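Long-range contacts in beta-N-acetylhexosaminidase (Streptomyces plicatus, PDB 1JAK), which removes terminal, non-reducing N-acetylhexosamine residues from beta-linked glycoconjugates, as a family 20 glycoside hydrolase working by substrate-assisted catalysis: residues 367-372 against 412-417; 395-400 against 420-425; 402-407 against 463-468; 408-413 against 458-463. One frame throughout, in Å; residues are numbered along the deposited sequence.

The catalytic domain is an alpha/beta barrel, and all four contacts involve the long loop that follows its seventh strand, 389-392. Residues 367-372, just after the sixth strand, come first in the chain; contact 1 joins them to 412-417, near the end of the long loop. Contact 2 starts inside that span at 395-400 and ends beyond it on helix 420-424, so the two cross. Contact 3 starts at 402-407, crosses both, and reaches helix 465-474 after the eighth strand, 440-447. Contact 4 (408-413 with 458-463) falls within the span of contact 3, crosses contact 2, and shares Leu412 and Ser413 with contact 1. It ties the loop to helix 455-462.

Contact 1: residues 367-372 against 412-417; sequences WGLDRT and LSWAGY. With IFG ((2R,3R,4S,5R)-2-acetamido-3,4-dihydroxy-5-hydroxymethyl-piperidine), chain F.
Trp414 CH2 comes to the edge of the Trp367 ring, 3.7 Å from CZ3, and the two side chains cross at about a right angle. The corner they make holds the inhibitor: its acetamido methyl carbon C8 sits over the centre of the Trp367 ring, while Trp414 NE1 donates in the plane of its indole to the inhibitor's O6 (2.8 Å, 166°). CG of Trp414 stands between the backbone N and the carbonyl carbon (chi1 66°), which carries the indole toward Trp367 and the inhibitor. Ala415 CB lies against one face of this indole, near its rim. Behind the corner Leu369 is the bump that fills the gap between the two loops: CD2 touches Ala415 CB at 3.7 Å, and CD1 lies 4.2 Å from Trp414 CZ3. Arg371 closes the outer side. One face of its guanidinium rests on Leu369 CD2, and NH2 gives Trp414 O a bond of 2.8 Å, close to the guanidinium plane; a water bridges NH1 to the same oxygen. Gln352 accepts from Trp367 NE1. The chemistry thus divides in two: inside, an indole face for the acetamido methyl and an indole N-H for O6; outside, an arginine clasp that probably steadies the backbone carrying Trp414.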
# COMPACT_ATOMS: atom_id res chain seq x y z
N TRP A 367 -9.62 -10.02 6.43
CA TRP A 367 -10.46 -8.86 6.17
C TRP A 367 -11.78 -8.93 6.93
O TRP A 367 -12.79 -8.34 6.53
CB TRP A 367 -10.70 -8.69 4.66
CG TRP A 367 -11.35 -9.86 3.98
CD1 TRP A 367 -10.79 -11.09 3.73
CD2 TRP A 367 -12.66 -9.90 3.40
NE1 TRP A 367 -11.68 -11.88 3.03
CE2 TRP A 367 -12.83 -11.17 2.82
CE3 TRP A 367 -13.70 -8.97 3.31
CZ2 TRP A 367 -14.01 -11.55 2.15
CZ3 TRP A 367 -14.88 -9.34 2.65
CH2 TRP A 367 -15.02 -10.62 2.08
N GLY A 368 -11.77 -9.66 8.05
CA GLY A 368 -12.95 -9.80 8.88
C GLY A 368 -13.29 -8.52 9.62
O GLY A 368 -12.62 -7.49 9.46
N LEU A 369 -14.34 -8.57 10.44
CA LEU A 369 -14.81 -7.40 11.19
C LEU A 369 -15.00 -7.72 12.67
O LEU A 369 -14.88 -8.88 13.07
CB LEU A 369 -16.15 -6.93 10.61
CG LEU A 369 -16.27 -6.54 9.13
CD1 LEU A 369 -16.06 -7.75 8.23
CD2 LEU A 369 -17.65 -5.95 8.88
N ASP A 370 -15.30 -6.71 13.47
CA ASP A 370 -15.54 -6.91 14.90
C ASP A 370 -16.64 -7.96 15.08
O ASP A 370 -16.54 -8.84 15.94
CB ASP A 370 -16.03 -5.62 15.57
CG ASP A 370 -14.91 -4.68 15.97
OD1 ASP A 370 -13.74 -4.92 15.58
OD2 ASP A 370 -15.20 -3.70 16.67
N ARG A 371 -17.67 -7.85 14.26
CA ARG A 371 -18.84 -8.73 14.32
C ARG A 371 -18.69 -10.13 13.73
O ARG A 371 -19.59 -10.95 13.86
CB ARG A 371 -20.02 -8.04 13.63
CG ARG A 371 -19.91 -8.04 12.11
CD ARG A 371 -20.80 -7.00 11.48
NE ARG A 371 -20.83 -7.13 10.03
CZ ARG A 371 -21.26 -6.17 9.21
NH1 ARG A 371 -21.69 -5.02 9.70
NH2 ARG A 371 -21.27 -6.38 7.89
N THR A 372 -17.57 -10.39 13.06
CA THR A 372 -17.35 -11.70 12.46
C THR A 372 -17.53 -12.80 13.49
O THR A 372 -17.11 -12.67 14.64
CB THR A 372 -15.94 -11.77 11.83
OG1 THR A 372 -15.88 -10.85 10.73
CG2 THR A 372 -15.63 -13.17 11.34
N LEU A 412 -18.69 2.36 -0.08
CA LEU A 412 -19.71 1.38 0.29
C LEU A 412 -20.02 1.41 1.78
O LEU A 412 -19.31 2.05 2.56
CB LEU A 412 -19.24 -0.02 -0.12
CG LEU A 412 -18.97 -0.20 -1.62
CD1 LEU A 412 -18.57 -1.64 -1.89
CD2 LEU A 412 -20.21 0.17 -2.43
N SER A 413 -21.06 0.69 2.19
CA SER A 413 -21.48 0.69 3.59
C SER A 413 -21.80 -0.68 4.18
O SER A 413 -22.30 -0.77 5.30
CB SER A 413 -22.70 1.59 3.74
OG SER A 413 -23.78 1.11 2.94
N TRP A 414 -21.51 -1.75 3.45
CA TRP A 414 -21.83 -3.09 3.94
C TRP A 414 -21.12 -3.47 5.23
O TRP A 414 -21.62 -4.30 6.00
CB TRP A 414 -21.53 -4.14 2.86
CG TRP A 414 -20.08 -4.27 2.52
CD1 TRP A 414 -19.40 -3.61 1.53
CD2 TRP A 414 -19.12 -5.10 3.18
NE1 TRP A 414 -18.07 -3.99 1.54
CE2 TRP A 414 -17.88 -4.90 2.55
CE3 TRP A 414 -19.19 -6.00 4.26
CZ2 TRP A 414 -16.71 -5.56 2.95
CZ3 TRP A 414 -18.03 -6.66 4.66
CH2 TRP A 414 -16.81 -6.44 4.00
N ALA A 415 -19.96 -2.87 5.49
CA ALA A 415 -19.20 -3.17 6.70
C ALA A 415 -19.46 -2.09 7.75
O ALA A 415 -18.68 -1.94 8.70
CB ALA A 415 -17.70 -3.24 6.38
N GLY A 416 -20.56 -1.37 7.59
CA GLY A 416 -20.88 -0.30 8.51
C GLY A 416 -20.10 0.93 8.10
O GLY A 416 -19.54 0.97 7.01
N TYR A 417 -20.05 1.93 8.97
CA TYR A 417 -19.31 3.15 8.67
C TYR A 417 -17.97 3.13 9.39
O TYR A 417 -17.84 2.54 10.46
CB TYR A 417 -20.14 4.37 9.08
CG TYR A 417 -21.41 4.44 8.27
CD1 TYR A 417 -21.36 4.56 6.89
CD2 TYR A 417 -22.66 4.30 8.88
CE1 TYR A 417 -22.52 4.52 6.12
CE2 TYR A 417 -23.83 4.26 8.11
CZ TYR A 417 -23.74 4.37 6.73
OH TYR A 417 -24.88 4.32 5.95
N1 IFG F . -15.23 -7.62 -0.67
C2 IFG F . -14.50 -8.06 -1.89
C3 IFG F . -13.85 -6.91 -2.75
C4 IFG F . -14.72 -5.63 -2.85
C5 IFG F . -15.11 -5.21 -1.43
C6 IFG F . -15.93 -3.93 -1.33
C7 IFG F . -12.56 -8.72 -0.51
C8 IFG F . -11.44 -9.62 -0.07
C9 IFG F . -15.88 -6.30 -0.67
N2 IFG F . -13.45 -9.03 -1.51
O7 IFG F . -12.68 -7.66 0.08
O3 IFG F . -13.58 -7.39 -4.06
O4 IFG F . -15.90 -5.94 -3.58
O6 IFG F . -15.82 -3.33 -0.04
O HOH W 1 -23.64 -4.08 7.94

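Contact 2: residues 395-400 against 420-425; sequences ADRTYL and VQRSYD. With IFG ((2R,3R,4S,5R)-2-acetamido-3,4-dihydroxy-5-hydroxymethyl-piperidine), chain F.
Arg397 and Ser423 form the tight part of the contact, their CA atoms 4.3 Å apart. Ser423 OG donates to Arg397 O over 2.7 Å, the hydroxyl tilted 28° from the carbonyl plane, and the CA-H of Ser423 leans on the same oxygen. The chain of Arg397, bent at chi2 (-78°), turns back to the helix so that NH1 meets Arg422 O at 2.9 Å, in the carbonyl plane and on a lone pair. Backbone oxygens of both segments are therefore held by side chains from across the contact.

On the solvent side, where both arginines are partly exposed, some links are looser. Arg422, extended from CG to NE, reaches Asp396: NE gives only a weak bond to Asp396 O, whereas NH2 forms a salt bridge to Asp396 OD2 at 2.9 Å, met from above the carboxylate plane. Its guanidinium lies flat on that of Arg397, centres 4.2 Å apart and planes 10° from parallel. Asp370 pairs with both arginines and probably offsets the like charges of the stack; a glycerol lies nearby.

On the inner side of the loop Tyr399 OH donates to the inhibitor's acetamido oxygen O7 over 2.7 Å. A barrel loop placing such a tyrosine on the acetamido group is in keeping with the substrate-assisted active site of family 20 hexosaminidases.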
# COMPACT_ATOMS: atom_id res chain seq x y z
N ALA A 395 -12.22 -5.25 7.35
CA ALA A 395 -13.11 -4.48 6.49
C ALA A 395 -13.78 -3.30 7.19
O ALA A 395 -14.18 -2.34 6.53
CB ALA A 395 -14.18 -5.40 5.89
N ASP A 396 -13.90 -3.36 8.51
CA ASP A 396 -14.51 -2.27 9.25
C ASP A 396 -13.44 -1.40 9.92
O ASP A 396 -13.71 -0.68 10.88
CB ASP A 396 -15.50 -2.82 10.30
CG ASP A 396 -14.84 -3.72 11.33
OD1 ASP A 396 -13.70 -4.19 11.10
OD2 ASP A 396 -15.48 -3.99 12.37
N ARG A 397 -12.22 -1.46 9.38
CA ARG A 397 -11.11 -0.68 9.90
C ARG A 397 -10.24 -0.04 8.81
O ARG A 397 -10.10 1.18 8.76
CB ARG A 397 -10.18 -1.55 10.76
CG ARG A 397 -10.84 -2.22 11.94
CD ARG A 397 -11.05 -1.27 13.09
NE ARG A 397 -11.64 -1.95 14.24
CZ ARG A 397 -11.83 -1.38 15.42
NH1 ARG A 397 -11.46 -0.12 15.62
NH2 ARG A 397 -12.39 -2.07 16.41
N THR A 398 -9.67 -0.88 7.95
CA THR A 398 -8.76 -0.38 6.92
C THR A 398 -9.20 -0.44 5.46
O THR A 398 -8.38 -0.20 4.56
CB THR A 398 -7.39 -1.07 7.04
OG1 THR A 398 -7.50 -2.44 6.64
CG2 THR A 398 -6.88 -1.00 8.48
N TYR A 399 -10.46 -0.76 5.21
CA TYR A 399 -10.97 -0.78 3.84
C TYR A 399 -11.27 0.68 3.51
O TYR A 399 -12.25 1.25 4.00
CB TYR A 399 -12.23 -1.65 3.76
CG TYR A 399 -11.95 -3.08 3.37
CD1 TYR A 399 -10.79 -3.73 3.81
CD2 TYR A 399 -12.83 -3.78 2.54
CE1 TYR A 399 -10.51 -5.04 3.42
CE2 TYR A 399 -12.56 -5.10 2.15
CZ TYR A 399 -11.39 -5.71 2.60
OH TYR A 399 -11.10 -6.99 2.19
N LEU A 400 -10.42 1.28 2.69
CA LEU A 400 -10.56 2.69 2.34
C LEU A 400 -11.76 3.05 1.46
O LEU A 400 -12.05 4.23 1.27
CB LEU A 400 -9.26 3.19 1.70
CG LEU A 400 -8.03 3.01 2.59
CD1 LEU A 400 -6.76 3.29 1.79
CD2 LEU A 400 -8.11 3.94 3.80
N VAL A 420 -12.44 8.18 10.96
CA VAL A 420 -11.00 8.20 11.16
C VAL A 420 -10.53 7.53 12.44
O VAL A 420 -9.57 6.76 12.42
CB VAL A 420 -10.48 9.64 11.09
CG1 VAL A 420 -8.96 9.65 11.20
CG2 VAL A 420 -10.92 10.28 9.79
N GLN A 421 -11.19 7.80 13.57
CA GLN A 421 -10.75 7.17 14.81
C GLN A 421 -10.87 5.66 14.77
O GLN A 421 -9.95 4.95 15.17
CB GLN A 421 -11.52 7.72 16.02
CG GLN A 421 -11.09 7.04 17.32
CD GLN A 421 -11.67 7.68 18.57
OE1 GLN A 421 -12.48 8.60 18.50
NE2 GLN A 421 -11.25 7.18 19.73
N ARG A 422 -11.99 5.14 14.27
CA ARG A 422 -12.17 3.70 14.21
C ARG A 422 -11.08 3.03 13.38
O ARG A 422 -10.57 1.96 13.73
CB ARG A 422 -13.54 3.33 13.62
CG ARG A 422 -13.80 1.83 13.62
CD ARG A 422 -15.14 1.47 12.99
NE ARG A 422 -15.42 0.04 13.10
CZ ARG A 422 -15.77 -0.57 14.23
NH1 ARG A 422 -15.89 0.13 15.35
NH2 ARG A 422 -16.00 -1.88 14.24
N SER A 423 -10.71 3.66 12.27
CA SER A 423 -9.68 3.11 11.39
C SER A 423 -8.31 3.02 12.06
O SER A 423 -7.53 2.11 11.78
CB SER A 423 -9.58 3.96 10.12
OG SER A 423 -8.66 3.40 9.21
N TYR A 424 -8.03 3.96 12.96
CA TYR A 424 -6.74 4.04 13.65
C TYR A 424 -6.66 3.40 15.03
O TYR A 424 -5.64 2.80 15.39
CB TYR A 424 -6.36 5.52 13.79
CG TYR A 424 -5.13 5.78 14.65
CD1 TYR A 424 -3.85 5.67 14.10
CD2 TYR A 424 -5.25 6.13 15.99
CE1 TYR A 424 -2.71 5.91 14.88
CE2 TYR A 424 -4.11 6.37 16.78
CZ TYR A 424 -2.85 6.26 16.22
OH TYR A 424 -1.73 6.51 16.98
N ASP A 425 -7.74 3.52 15.79
CA ASP A 425 -7.78 3.06 17.17
C ASP A 425 -7.82 1.57 17.51
O ASP A 425 -8.78 1.09 18.11
CB ASP A 425 -8.92 3.78 17.89
CG ASP A 425 -8.57 4.13 19.32
OD1 ASP A 425 -7.41 3.91 19.74
OD2 ASP A 425 -9.47 4.63 20.03
N1 IFG F . -15.23 -7.62 -0.67
C2 IFG F . -14.50 -8.06 -1.89
C3 IFG F . -13.85 -6.91 -2.75
C4 IFG F . -14.72 -5.63 -2.85
C5 IFG F . -15.11 -5.21 -1.43
C6 IFG F . -15.93 -3.93 -1.33
C7 IFG F . -12.56 -8.72 -0.51
C8 IFG F . -11.44 -9.62 -0.07
C9 IFG F . -15.88 -6.30 -0.67
N2 IFG F . -13.45 -9.03 -1.51
O7 IFG F . -12.68 -7.66 0.08
O3 IFG F . -13.58 -7.39 -4.06
O4 IFG F . -15.90 -5.94 -3.58
O6 IFG F . -15.82 -3.33 -0.04

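Contact 3: residues 402-407 against 463-468; sequences MKYTKD and FPRLPG
Arg465 grips Met402 O end-on with two nitrogens, NH1 at 2.9 Å and NH2 at 3.1 Å from that one oxygen. The clasp links two elements of the alpha/beta barrel: the long loop after the seventh strand and helix 465-474, which follows the eighth. Met402 O lies practically in the guanidinium plane, and NH2 also reaches Met461 O, so the group is held at more than one point. The turn of the arginine chain at chi3 (-63°) brings the guanidinium to Met402 O and against the Tyr404 ring.

A water extends the polar network. It donates to Tyr404 OH at 2.7 Å and accepts from Arg465 NE at 2.8 Å and from the backbone N of Arg465 at 3.0 Å. The phenol hydroxyl itself is bonded to Tyr460 O, in the last turn of helix 455-462.

Around these bonds comes the packing. The Tyr404 ring lies against a face of the Arg465 guanidinium, the planes 35° apart, with CE1 over the rim of the group and 3.2 Å from NE; Tyr504 stacks on Tyr404 as well. The side chain of Met402 turns from the helix to the inhibitor pocket, so the gripped carbonyl belongs to a residue that lines the site. At the outer limit Pro464, which follows a cis peptide bond, brings its ring carbon CD to 3.9 Å from Tyr404 OH.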
# COMPACT_ATOMS: atom_id res chain seq x y z
N MET A 402 -14.74 2.12 2.27
CA MET A 402 -15.90 2.19 3.16
C MET A 402 -16.24 3.63 3.54
O MET A 402 -15.35 4.43 3.85
CB MET A 402 -15.66 1.35 4.42
CG MET A 402 -16.90 0.59 4.90
SD MET A 402 -17.54 -0.59 3.67
CE MET A 402 -16.13 -1.69 3.50
N LYS A 403 -17.52 3.96 3.50
CA LYS A 403 -17.99 5.30 3.84
C LYS A 403 -17.62 5.71 5.26
O LYS A 403 -17.58 4.88 6.17
CB LYS A 403 -19.51 5.39 3.68
CG LYS A 403 -19.99 5.27 2.25
CD LYS A 403 -21.51 5.42 2.18
CE LYS A 403 -22.02 5.31 0.75
NZ LYS A 403 -23.50 5.46 0.69
N TYR A 404 -17.37 7.01 5.44
CA TYR A 404 -17.03 7.56 6.74
C TYR A 404 -18.31 7.65 7.57
O TYR A 404 -18.31 7.38 8.78
CB TYR A 404 -16.46 8.97 6.59
CG TYR A 404 -15.21 9.04 5.75
CD1 TYR A 404 -13.97 8.68 6.28
CD2 TYR A 404 -15.26 9.51 4.44
CE1 TYR A 404 -12.81 8.79 5.52
CE2 TYR A 404 -14.11 9.63 3.67
CZ TYR A 404 -12.89 9.27 4.21
OH TYR A 404 -11.74 9.41 3.47
N THR A 405 -19.39 8.06 6.91
CA THR A 405 -20.70 8.21 7.53
C THR A 405 -21.75 7.92 6.47
O THR A 405 -21.43 7.72 5.30
CB THR A 405 -20.95 9.64 8.05
OG1 THR A 405 -21.11 10.53 6.93
CG2 THR A 405 -19.79 10.12 8.91
N LYS A 406 -23.01 7.92 6.88
CA LYS A 406 -24.10 7.65 5.95
C LYS A 406 -24.19 8.69 4.85
O LYS A 406 -24.84 8.45 3.83
CB LYS A 406 -25.43 7.57 6.70
CG LYS A 406 -25.87 8.89 7.32
CD LYS A 406 -27.22 8.74 8.01
CE LYS A 406 -27.75 10.07 8.51
NZ LYS A 406 -26.84 10.70 9.51
N ASP A 407 -23.54 9.84 5.03
CA ASP A 407 -23.60 10.89 4.03
C ASP A 407 -22.42 10.97 3.06
O ASP A 407 -22.40 11.82 2.17
CB ASP A 407 -23.79 12.25 4.72
CG ASP A 407 -25.12 12.34 5.45
OD1 ASP A 407 -26.16 12.01 4.84
OD2 ASP A 407 -25.13 12.75 6.63
N PHE A 463 -7.54 9.37 1.86
CA PHE A 463 -7.16 10.33 2.89
C PHE A 463 -8.40 10.81 3.65
O PHE A 463 -9.43 11.11 3.03
CB PHE A 463 -6.44 11.53 2.27
CG PHE A 463 -5.10 11.19 1.68
CD1 PHE A 463 -4.99 10.63 0.41
CD2 PHE A 463 -3.93 11.42 2.41
CE1 PHE A 463 -3.75 10.30 -0.13
CE2 PHE A 463 -2.68 11.09 1.88
CZ PHE A 463 -2.59 10.54 0.61
N PRO A 464 -8.28 11.03 4.97
CA PRO A 464 -7.12 10.89 5.85
C PRO A 464 -6.83 9.57 6.57
O PRO A 464 -6.01 9.55 7.49
CB PRO A 464 -7.35 12.01 6.84
CG PRO A 464 -8.83 11.85 7.10
CD PRO A 464 -9.41 11.62 5.70
N ARG A 465 -7.47 8.47 6.18
CA ARG A 465 -7.23 7.21 6.88
C ARG A 465 -5.94 6.48 6.48
O ARG A 465 -5.39 5.71 7.27
CB ARG A 465 -8.43 6.27 6.68
CG ARG A 465 -9.70 6.78 7.36
CD ARG A 465 -10.93 5.93 7.02
NE ARG A 465 -11.23 5.97 5.59
CZ ARG A 465 -12.35 5.51 5.04
NH1 ARG A 465 -13.29 4.96 5.80
NH2 ARG A 465 -12.53 5.59 3.73
N LEU A 466 -5.44 6.74 5.28
CA LEU A 466 -4.22 6.10 4.79
C LEU A 466 -3.00 6.23 5.72
O LEU A 466 -2.31 5.25 5.99
CB LEU A 466 -3.86 6.63 3.40
CG LEU A 466 -2.67 5.98 2.69
CD1 LEU A 466 -3.01 4.55 2.31
CD2 LEU A 466 -2.32 6.79 1.45
N PRO A 467 -2.72 7.45 6.22
CA PRO A 467 -1.56 7.61 7.11
C PRO A 467 -1.70 6.80 8.40
O PRO A 467 -0.71 6.30 8.94
CB PRO A 467 -1.55 9.12 7.39
CG PRO A 467 -2.22 9.71 6.19
CD PRO A 467 -3.35 8.75 5.93
N GLY A 468 -2.93 6.69 8.89
CA GLY A 468 -3.19 5.96 10.12
C GLY A 468 -2.82 4.49 10.04
O GLY A 468 -2.24 3.94 10.98
O HOH W 2 -9.67 7.94 4.25

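Contact 4: residues 408-413 against 458-463; sequences TPLGLS and LDYMAF
Met461, Tyr460 and Leu410 carry this contact between helix 455-462 and the loop after the seventh barrel strand. The Met461 chain, bent at both chi2 and chi3, pushes its thioether into the loop: SD lies 4.1 Å from Leu410 CB and equally far from Thr408 CG2, which it meets tip to tip. The methyl CE beyond it rests 4.0 Å from Gly411 CA; with no side chain on this residue, the methyl can lie directly against the backbone.

Tyr460 points to the same loop with CG anti to its backbone N (chi1 -180°). Thr408 CG2 touches the ring at its edge, 4.2 Å from CE2, and Leu410 CD1 stands 4.2 Å from CD2. Pro409 crosses the phenol end at about a right angle, its CD 3.9 Å from Tyr460 OH.

The polar part is slight: a water 2.6 Å from Thr408 OG1 is weakly linked to Tyr460 OH. Thr408 OG1 itself accepts from Tyr404 N and Thr405 N, tying Thr408 to the backbone just before it. The contact is mainly apolar, with no direct hydrogen bond between the segments, consistent with attachment chiefly by dispersion and burial of apolar surface.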
# COMPACT_ATOMS: atom_id res chain seq x y z
N THR A 408 -21.45 10.08 3.22
CA THR A 408 -20.30 10.06 2.32
C THR A 408 -20.82 9.80 0.90
O THR A 408 -21.54 8.83 0.66
CB THR A 408 -19.31 8.95 2.73
OG1 THR A 408 -18.86 9.20 4.07
CG2 THR A 408 -18.10 8.92 1.81
N PRO A 409 -20.48 10.68 -0.06
CA PRO A 409 -20.90 10.61 -1.46
C PRO A 409 -20.32 9.49 -2.33
O PRO A 409 -20.79 9.26 -3.45
CB PRO A 409 -20.54 11.99 -2.00
CG PRO A 409 -19.30 12.32 -1.24
CD PRO A 409 -19.66 11.89 0.17
N LEU A 410 -19.30 8.82 -1.83
CA LEU A 410 -18.66 7.72 -2.55
C LEU A 410 -18.49 6.56 -1.57
O LEU A 410 -18.81 6.69 -0.39
CB LEU A 410 -17.28 8.15 -3.06
CG LEU A 410 -17.22 9.30 -4.06
CD1 LEU A 410 -15.79 9.80 -4.18
CD2 LEU A 410 -17.74 8.83 -5.41
N GLY A 411 -17.99 5.43 -2.06
CA GLY A 411 -17.76 4.29 -1.19
C GLY A 411 -18.95 3.38 -0.90
O GLY A 411 -20.06 3.60 -1.39
N LEU A 412 -18.69 2.36 -0.08
CA LEU A 412 -19.71 1.38 0.29
C LEU A 412 -20.02 1.41 1.78
O LEU A 412 -19.31 2.05 2.56
CB LEU A 412 -19.24 -0.02 -0.12
CG LEU A 412 -18.97 -0.20 -1.62
CD1 LEU A 412 -18.57 -1.64 -1.89
CD2 LEU A 412 -20.21 0.17 -2.43
N SER A 413 -21.06 0.69 2.19
CA SER A 413 -21.48 0.69 3.59
C SER A 413 -21.80 -0.68 4.18
O SER A 413 -22.30 -0.77 5.30
CB SER A 413 -22.70 1.59 3.74
OG SER A 413 -23.78 1.11 2.94
N LEU A 458 -10.03 8.65 -5.63
CA LEU A 458 -9.18 7.74 -4.88
C LEU A 458 -8.63 8.49 -3.67
O LEU A 458 -8.61 7.97 -2.56
CB LEU A 458 -8.02 7.23 -5.73
CG LEU A 458 -8.36 6.36 -6.94
CD1 LEU A 458 -7.06 5.93 -7.62
CD2 LEU A 458 -9.17 5.14 -6.50
N ASP A 459 -8.18 9.73 -3.89
CA ASP A 459 -7.63 10.53 -2.80
C ASP A 459 -8.64 10.79 -1.69
O ASP A 459 -8.33 10.66 -0.50
CB ASP A 459 -7.12 11.90 -3.30
CG ASP A 459 -5.83 11.79 -4.10
OD1 ASP A 459 -5.03 10.86 -3.85
OD2 ASP A 459 -5.60 12.67 -4.96
N TYR A 460 -9.86 11.18 -2.07
CA TYR A 460 -10.89 11.48 -1.08
C TYR A 460 -11.21 10.32 -0.15
O TYR A 460 -11.51 10.52 1.03
CB TYR A 460 -12.17 11.95 -1.79
CG TYR A 460 -13.29 12.29 -0.84
CD1 TYR A 460 -13.30 13.50 -0.14
CD2 TYR A 460 -14.32 11.39 -0.61
CE1 TYR A 460 -14.33 13.80 0.77
CE2 TYR A 460 -15.34 11.67 0.29
CZ TYR A 460 -15.34 12.87 0.97
OH TYR A 460 -16.36 13.14 1.86
N MET A 461 -11.15 9.09 -0.67
CA MET A 461 -11.44 7.92 0.14
C MET A 461 -10.19 7.39 0.84
O MET A 461 -10.29 6.79 1.91
CB MET A 461 -12.07 6.82 -0.73
CG MET A 461 -13.45 7.18 -1.29
SD MET A 461 -14.62 7.74 -0.02
CE MET A 461 -14.96 6.21 0.86
N ALA A 462 -9.02 7.62 0.26
CA ALA A 462 -7.78 7.15 0.87
C ALA A 462 -7.35 8.06 2.02
O ALA A 462 -6.84 7.58 3.03
CB ALA A 462 -6.68 7.08 -0.18
N PHE A 463 -7.54 9.37 1.86
CA PHE A 463 -7.16 10.33 2.89
C PHE A 463 -8.40 10.81 3.65
O PHE A 463 -9.43 11.11 3.03
CB PHE A 463 -6.44 11.53 2.27
CG PHE A 463 -5.10 11.19 1.68
CD1 PHE A 463 -4.99 10.63 0.41
CD2 PHE A 463 -3.93 11.42 2.41
CE1 PHE A 463 -3.75 10.30 -0.13
CE2 PHE A 463 -2.68 11.09 1.88
CZ PHE A 463 -2.59 10.54 0.61
O HOH W 3 -18.30 11.78 4.27